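Long-range contacts in 4-alpha-glucanotransferase (Streptococcus agalactiae, PDB 6M6T), which is an amylomaltase, also called disproportionating enzyme, built on a TIM-barrel fold of the 4-alpha-glucanotransferase family: residues P339-N344 / G360-K365; D296-F301 / R354-T359. All coordinates share one frame; numbering follows the deposited sequence.

Contact 1 of 2, residues P339-N344 / G360-K365; sequences PIIAEN and GFPGMK. With AC1 (4,6-dideoxy-4-{[(1S,4R,5S,6S)-4,5,6-trihydroxy-3-(hydroxymethyl)cyclohex-2-en-1-yl]amino}-alpha-D-glucopyranose), chain J.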
# COMPACT_ATOMS: atom_id res chain seq x y z
N PRO A 339 -9.68 -12.07 -8.07
CA PRO A 339 -10.01 -11.56 -6.73
C PRO A 339 -9.63 -10.10 -6.51
O PRO A 339 -8.68 -9.82 -5.76
CB PRO A 339 -9.19 -12.45 -5.81
CG PRO A 339 -8.00 -12.83 -6.62
CD PRO A 339 -8.50 -12.96 -8.04
N ILE A 340 -10.36 -9.16 -7.12
CA ILE A 340 -10.12 -7.74 -6.91
C ILE A 340 -11.17 -7.19 -5.96
O ILE A 340 -12.36 -7.54 -6.06
CB ILE A 340 -10.13 -6.94 -8.23
CG1 ILE A 340 -9.42 -7.69 -9.35
CG2 ILE A 340 -9.53 -5.56 -8.01
CD1 ILE A 340 -8.06 -8.20 -8.99
N ILE A 341 -10.76 -6.30 -5.06
CA ILE A 341 -11.70 -5.44 -4.36
C ILE A 341 -11.41 -4.01 -4.77
O ILE A 341 -10.24 -3.64 -4.98
CB ILE A 341 -11.65 -5.62 -2.83
CG1 ILE A 341 -10.36 -5.04 -2.26
CG2 ILE A 341 -11.82 -7.08 -2.46
CD1 ILE A 341 -10.24 -5.23 -0.76
N ALA A 342 -12.47 -3.23 -4.94
CA ALA A 342 -12.39 -1.89 -5.50
C ALA A 342 -12.59 -0.85 -4.40
O ALA A 342 -13.57 -0.90 -3.65
CB ALA A 342 -13.45 -1.71 -6.58
N GLU A 343 -11.66 0.09 -4.32
CA GLU A 343 -11.72 1.18 -3.35
C GLU A 343 -12.47 2.34 -3.99
O GLU A 343 -11.89 3.13 -4.74
CB GLU A 343 -10.31 1.57 -2.92
CG GLU A 343 -10.23 2.34 -1.61
CD GLU A 343 -10.22 3.86 -1.82
OE1 GLU A 343 -11.19 4.52 -1.43
OE2 GLU A 343 -9.23 4.41 -2.36
N ASN A 344 -13.77 2.46 -3.71
CA ASN A 344 -14.57 3.44 -4.45
C ASN A 344 -15.07 4.58 -3.57
O ASN A 344 -16.24 4.97 -3.66
CB ASN A 344 -15.74 2.74 -5.14
CG ASN A 344 -16.66 2.04 -4.17
OD1 ASN A 344 -16.24 1.58 -3.10
ND2 ASN A 344 -17.92 1.95 -4.53
N GLY A 360 -18.66 -6.40 -10.73
CA GLY A 360 -19.05 -7.30 -9.67
C GLY A 360 -18.04 -7.44 -8.54
O GLY A 360 -18.27 -8.25 -7.63
N PHE A 361 -16.94 -6.69 -8.57
CA PHE A 361 -16.02 -6.66 -7.44
C PHE A 361 -16.73 -6.09 -6.22
O PHE A 361 -17.61 -5.23 -6.35
CB PHE A 361 -14.81 -5.77 -7.70
CG PHE A 361 -13.99 -6.14 -8.90
CD1 PHE A 361 -13.76 -7.48 -9.23
CD2 PHE A 361 -13.39 -5.15 -9.67
CE1 PHE A 361 -12.99 -7.82 -10.32
CE2 PHE A 361 -12.63 -5.47 -10.77
CZ PHE A 361 -12.43 -6.81 -11.10
N PRO A 362 -16.36 -6.52 -5.02
CA PRO A 362 -16.77 -5.77 -3.83
C PRO A 362 -16.21 -4.35 -3.82
O PRO A 362 -15.10 -4.08 -4.28
CB PRO A 362 -16.21 -6.60 -2.67
CG PRO A 362 -15.68 -7.89 -3.27
CD PRO A 362 -16.06 -7.93 -4.71
N GLY A 363 -17.01 -3.44 -3.28
CA GLY A 363 -16.56 -2.12 -2.94
C GLY A 363 -16.50 -1.92 -1.44
O GLY A 363 -16.72 -2.83 -0.65
N MET A 364 -16.22 -0.68 -1.06
CA MET A 364 -15.90 -0.39 0.33
C MET A 364 -17.07 0.29 1.04
O MET A 364 -17.99 0.83 0.42
CB MET A 364 -14.65 0.49 0.40
CG MET A 364 -13.41 -0.19 -0.18
SD MET A 364 -11.91 0.27 0.71
CE MET A 364 -10.83 -1.09 0.25
N LYS A 365 -17.02 0.23 2.37
CA LYS A 365 -17.93 0.93 3.28
C LYS A 365 -17.10 1.34 4.49
O LYS A 365 -16.60 0.48 5.23
CB LYS A 365 -19.13 0.05 3.69
CG LYS A 365 -20.22 -0.13 2.62
CD LYS A 365 -20.91 1.20 2.25
CE LYS A 365 -21.81 1.07 1.01
NZ LYS A 365 -22.48 -0.28 0.92
C1 AC1 J . -14.28 12.38 1.55
O2 AC1 J . -13.77 14.45 0.39
C2 AC1 J . -13.19 13.25 0.95
C4A AC1 J . -8.82 8.24 -2.03
C3 AC1 J . -12.53 12.51 -0.18
O3 AC1 J . -11.53 13.37 -0.70
C4 AC1 J . -11.91 11.21 0.35
N4A AC1 J . -11.37 10.39 -0.74
C5 AC1 J . -12.95 10.36 1.04
O5 AC1 J . -13.67 11.12 2.06
C6 AC1 J . -12.23 9.13 1.63
C1B AC1 J . -10.01 10.75 -1.19
C2B AC1 J . -9.92 10.30 -2.61
O2B AC1 J . -11.05 10.85 -3.29
C3B AC1 J . -10.04 8.80 -2.64
O3B AC1 J . -10.06 8.33 -3.99
O4 AC1 J . -8.94 6.81 -1.96
C5B AC1 J . -8.58 8.82 -0.77
C7B AC1 J . -9.10 10.06 -0.39
C6B AC1 J . -7.64 8.10 0.17
O6B AC1 J . -7.78 6.71 -0.11
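Ile340 presses its CB onto the face of the Phe361 ring, a CH-pi contact in which CB sits over the centre of the ring, 3.6 Å from its centroid. The two side chains run side by side in the same direction, and Ile340 CG1 also touches CZ of the ring. Ala342 N gives a nearly linear hydrogen bond of 2.8 Å to Pro362 O, while Gly363 CA returns a CA-H...O contact of 3.3 Å to Ala342 O. In a second bond Asn344 OD1 accepts from Met364 N at 3.0 Å, the donor tilted 20° from the carbonyl plane. Asn344 has its CG between the backbone N and the carbonyl carbon (chi1 60°), which brings the amide oxygen back to the second strand. Met364 bends at chi2 and lays SD against Glu343 CG, 3.5 Å away. The carboxyl group of Glu343 extends into the glycan pocket, where OE2 accepts a hydrogen bond from His297 N and lies 2.5 Å from O4 of the bound AC1. Strands 340-342 and 363-366, joined by helix 350-359 in a beta-alpha-beta crossover, close the eight-stranded parallel barrel, their short axes diverging by 49°. Strand 292-295 bonds to the far edge of 340-342, strand 389-392 packs on Ile341, Pro362 and Met364, and Leu356 of the connecting helix covers Ala342 and Asn344.

Contact 2 of 2, residues D296-F301 / R354-T359; sequences DHFKGF and RLLAGT. With ASO (1,5-anhydro-D-glucitol), chain I; AC1 (4,6-dideoxy-4-{[(1S,4R,5S,6S)-4,5,6-trihydroxy-3-(hydroxymethyl)cyclohex-2-en-1-yl]amino}-alpha-D-glucopyranose), chain J.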
# COMPACT_ATOMS: atom_id res chain seq x y z
N ASP A 296 -6.49 0.83 -5.53
CA ASP A 296 -6.76 2.09 -4.88
C ASP A 296 -7.44 3.05 -5.85
O ASP A 296 -7.25 2.95 -7.06
CB ASP A 296 -5.47 2.73 -4.35
CG ASP A 296 -5.74 3.95 -3.48
OD1 ASP A 296 -6.84 4.00 -2.91
OD2 ASP A 296 -4.90 4.87 -3.38
N HIS A 297 -8.24 3.96 -5.30
CA HIS A 297 -8.81 5.09 -6.04
C HIS A 297 -9.50 4.65 -7.33
O HIS A 297 -9.14 5.05 -8.44
CB HIS A 297 -7.74 6.13 -6.34
CG HIS A 297 -8.29 7.43 -6.83
ND1 HIS A 297 -9.10 8.23 -6.05
CD2 HIS A 297 -8.13 8.08 -8.01
CE1 HIS A 297 -9.42 9.32 -6.74
NE2 HIS A 297 -8.84 9.26 -7.92
N PHE A 298 -10.51 3.80 -7.15
CA PHE A 298 -11.27 3.25 -8.26
C PHE A 298 -11.94 4.35 -9.08
O PHE A 298 -12.16 4.20 -10.29
CB PHE A 298 -12.30 2.26 -7.70
CG PHE A 298 -12.72 1.19 -8.66
CD1 PHE A 298 -11.82 0.23 -9.08
CD2 PHE A 298 -14.02 1.17 -9.14
CE1 PHE A 298 -12.21 -0.75 -9.96
CE2 PHE A 298 -14.42 0.20 -10.03
CZ PHE A 298 -13.52 -0.77 -10.45
N LYS A 299 -12.27 5.47 -8.42
CA LYS A 299 -12.83 6.62 -9.12
C LYS A 299 -11.97 6.99 -10.33
O LYS A 299 -12.50 7.33 -11.40
CB LYS A 299 -12.94 7.81 -8.16
CG LYS A 299 -13.63 9.05 -8.76
CD LYS A 299 -14.86 8.67 -9.59
CE LYS A 299 -15.33 9.82 -10.41
NZ LYS A 299 -15.26 11.00 -9.54
N GLY A 300 -10.65 6.90 -10.19
CA GLY A 300 -9.72 7.26 -11.24
C GLY A 300 -9.86 6.46 -12.51
O GLY A 300 -9.28 6.87 -13.53
N PHE A 301 -10.59 5.34 -12.49
CA PHE A 301 -10.82 4.58 -13.71
C PHE A 301 -12.10 4.99 -14.43
O PHE A 301 -12.30 4.59 -15.58
CB PHE A 301 -10.83 3.08 -13.39
CG PHE A 301 -9.49 2.58 -12.98
CD1 PHE A 301 -8.55 2.19 -13.93
CD2 PHE A 301 -9.12 2.57 -11.64
CE1 PHE A 301 -7.28 1.77 -13.56
CE2 PHE A 301 -7.85 2.14 -11.25
CZ PHE A 301 -6.93 1.74 -12.21
N ARG A 354 -21.69 2.44 -12.37
CA ARG A 354 -21.75 1.50 -13.49
C ARG A 354 -20.46 0.69 -13.60
O ARG A 354 -20.52 -0.52 -13.88
CB ARG A 354 -22.04 2.25 -14.80
CG ARG A 354 -23.32 3.05 -14.81
CD ARG A 354 -24.27 2.62 -15.90
NE ARG A 354 -23.73 2.92 -17.22
CZ ARG A 354 -24.32 2.57 -18.36
NH1 ARG A 354 -25.47 1.91 -18.34
NH2 ARG A 354 -23.75 2.90 -19.52
N LEU A 355 -19.30 1.34 -13.42
CA LEU A 355 -18.02 0.62 -13.38
C LEU A 355 -18.09 -0.54 -12.40
O LEU A 355 -17.79 -1.69 -12.76
CB LEU A 355 -16.89 1.56 -12.97
CG LEU A 355 -15.76 1.75 -13.98
CD1 LEU A 355 -14.58 2.45 -13.32
CD2 LEU A 355 -15.35 0.43 -14.58
N LEU A 356 -18.48 -0.24 -11.16
CA LEU A 356 -18.56 -1.29 -10.15
C LEU A 356 -19.52 -2.40 -10.59
O LEU A 356 -19.10 -3.55 -10.76
CB LEU A 356 -18.97 -0.73 -8.78
CG LEU A 356 -18.30 -1.51 -7.63
CD1 LEU A 356 -16.88 -1.87 -7.97
CD2 LEU A 356 -18.30 -0.75 -6.30
N ALA A 357 -20.79 -2.07 -10.83
CA ALA A 357 -21.76 -3.10 -11.22
C ALA A 357 -21.23 -3.98 -12.36
O ALA A 357 -21.39 -5.21 -12.33
CB ALA A 357 -23.08 -2.44 -11.61
N GLY A 358 -20.58 -3.37 -13.35
CA GLY A 358 -20.01 -4.15 -14.43
C GLY A 358 -18.90 -5.09 -13.99
O GLY A 358 -18.70 -6.14 -14.61
N THR A 359 -18.14 -4.72 -12.95
CA THR A 359 -17.12 -5.69 -12.52
C THR A 359 -17.66 -6.74 -11.55
O THR A 359 -17.18 -7.88 -11.55
CB THR A 359 -15.93 -4.99 -11.86
OG1 THR A 359 -16.34 -4.33 -10.65
CG2 THR A 359 -15.31 -4.00 -12.79
C1 ASO I . -4.82 6.25 -2.88
C2 ASO I . -4.48 6.35 -1.38
C3 ASO I . -4.19 7.82 -1.01
C4 ASO I . -3.01 8.30 -1.88
C5 ASO I . -3.36 8.13 -3.34
C6 ASO I . -2.10 8.38 -4.16
O2 ASO I . -5.55 5.84 -0.57
O3 ASO I . -3.86 7.92 0.42
O4 ASO I . -2.67 9.68 -1.61
O5 ASO I . -3.70 6.78 -3.62
O6 ASO I . -2.09 7.50 -5.30
C1 AC1 J . -14.28 12.38 1.55
O2 AC1 J . -13.77 14.45 0.39
C2 AC1 J . -13.19 13.25 0.95
C4A AC1 J . -8.82 8.24 -2.03
C3 AC1 J . -12.53 12.51 -0.18
O3 AC1 J . -11.53 13.37 -0.70
C4 AC1 J . -11.91 11.21 0.35
N4A AC1 J . -11.37 10.39 -0.74
C5 AC1 J . -12.95 10.36 1.04
O5 AC1 J . -13.67 11.12 2.06
C6 AC1 J . -12.23 9.13 1.63
C1B AC1 J . -10.01 10.75 -1.19
C2B AC1 J . -9.92 10.30 -2.61
O2B AC1 J . -11.05 10.85 -3.29
C3B AC1 J . -10.04 8.80 -2.64
O3B AC1 J . -10.06 8.33 -3.99
O4 AC1 J . -8.94 6.81 -1.96
C5B AC1 J . -8.58 8.82 -0.77
C7B AC1 J . -9.10 10.06 -0.39
C6B AC1 J . -7.64 8.10 0.17
O6B AC1 J . -7.78 6.71 -0.11
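Leu355 faces two phenylalanines at once: its CD1 lies 3.8 Å from Phe301 CB and 4.0 Å from Phe298 CE2. The same methyl also packs on the backbone carbonyl carbon of Phe301, whose ring leads away from the helix toward Trp279 and Phe328. One residue on, Leu356 brings CD1 to 3.8 Å from Phe298 CE2, meeting the ring obliquely, as Leu355 does. Phe298 can serve both leucines because its CG stands anti to the backbone N (chi1 -154°), which carries the ring's far end to the helix. The interface is wholly apolar and joins two elements of a TIM barrel: the turn that follows strand 292-295 and the C-terminal part of helix 350-359, which covers the barrel from outside. At the start of segment 296-301 Asp296 is covalently joined through OD2 to C1 of the bound ASO at 1.5 Å, and His297 lies beside AC1; from Phe298 on, the segment packs against the helix. Further along the helix, Thr359 places CG2 at the edge of the Phe298 ring, near its plane, 4.4 Å from CZ. With chi1 at 64°, its OG1 turns back to Leu356 O and donates a 2.9 Å hydrogen bond onto a lone pair in the carbonyl plane. That hydroxyl is also hydrogen-bonded to Phe361 N, just past the helix end.

Overall arrangement
The two contacts lie about 8 Å apart, centre to centre, on the same side of the chain's centre. Their segments alternate along the chain: 296-301, 339-344, 354-359, then 360-365. Helix 350-359 links the two strands of contact 1 and supplies the second segment of contact 2, so the crossover belongs to both. They meet directly where Ala342 packs on Phe298, and a probable hydrogen bond runs from Phe298 N to Glu343 O. On the pocket side, Glu343 and Asp296 approach one another beside the bound sugars. Both residues directly follow adjacent barrel strands, 340-342 and 292-295, which places them side by side at the pocket.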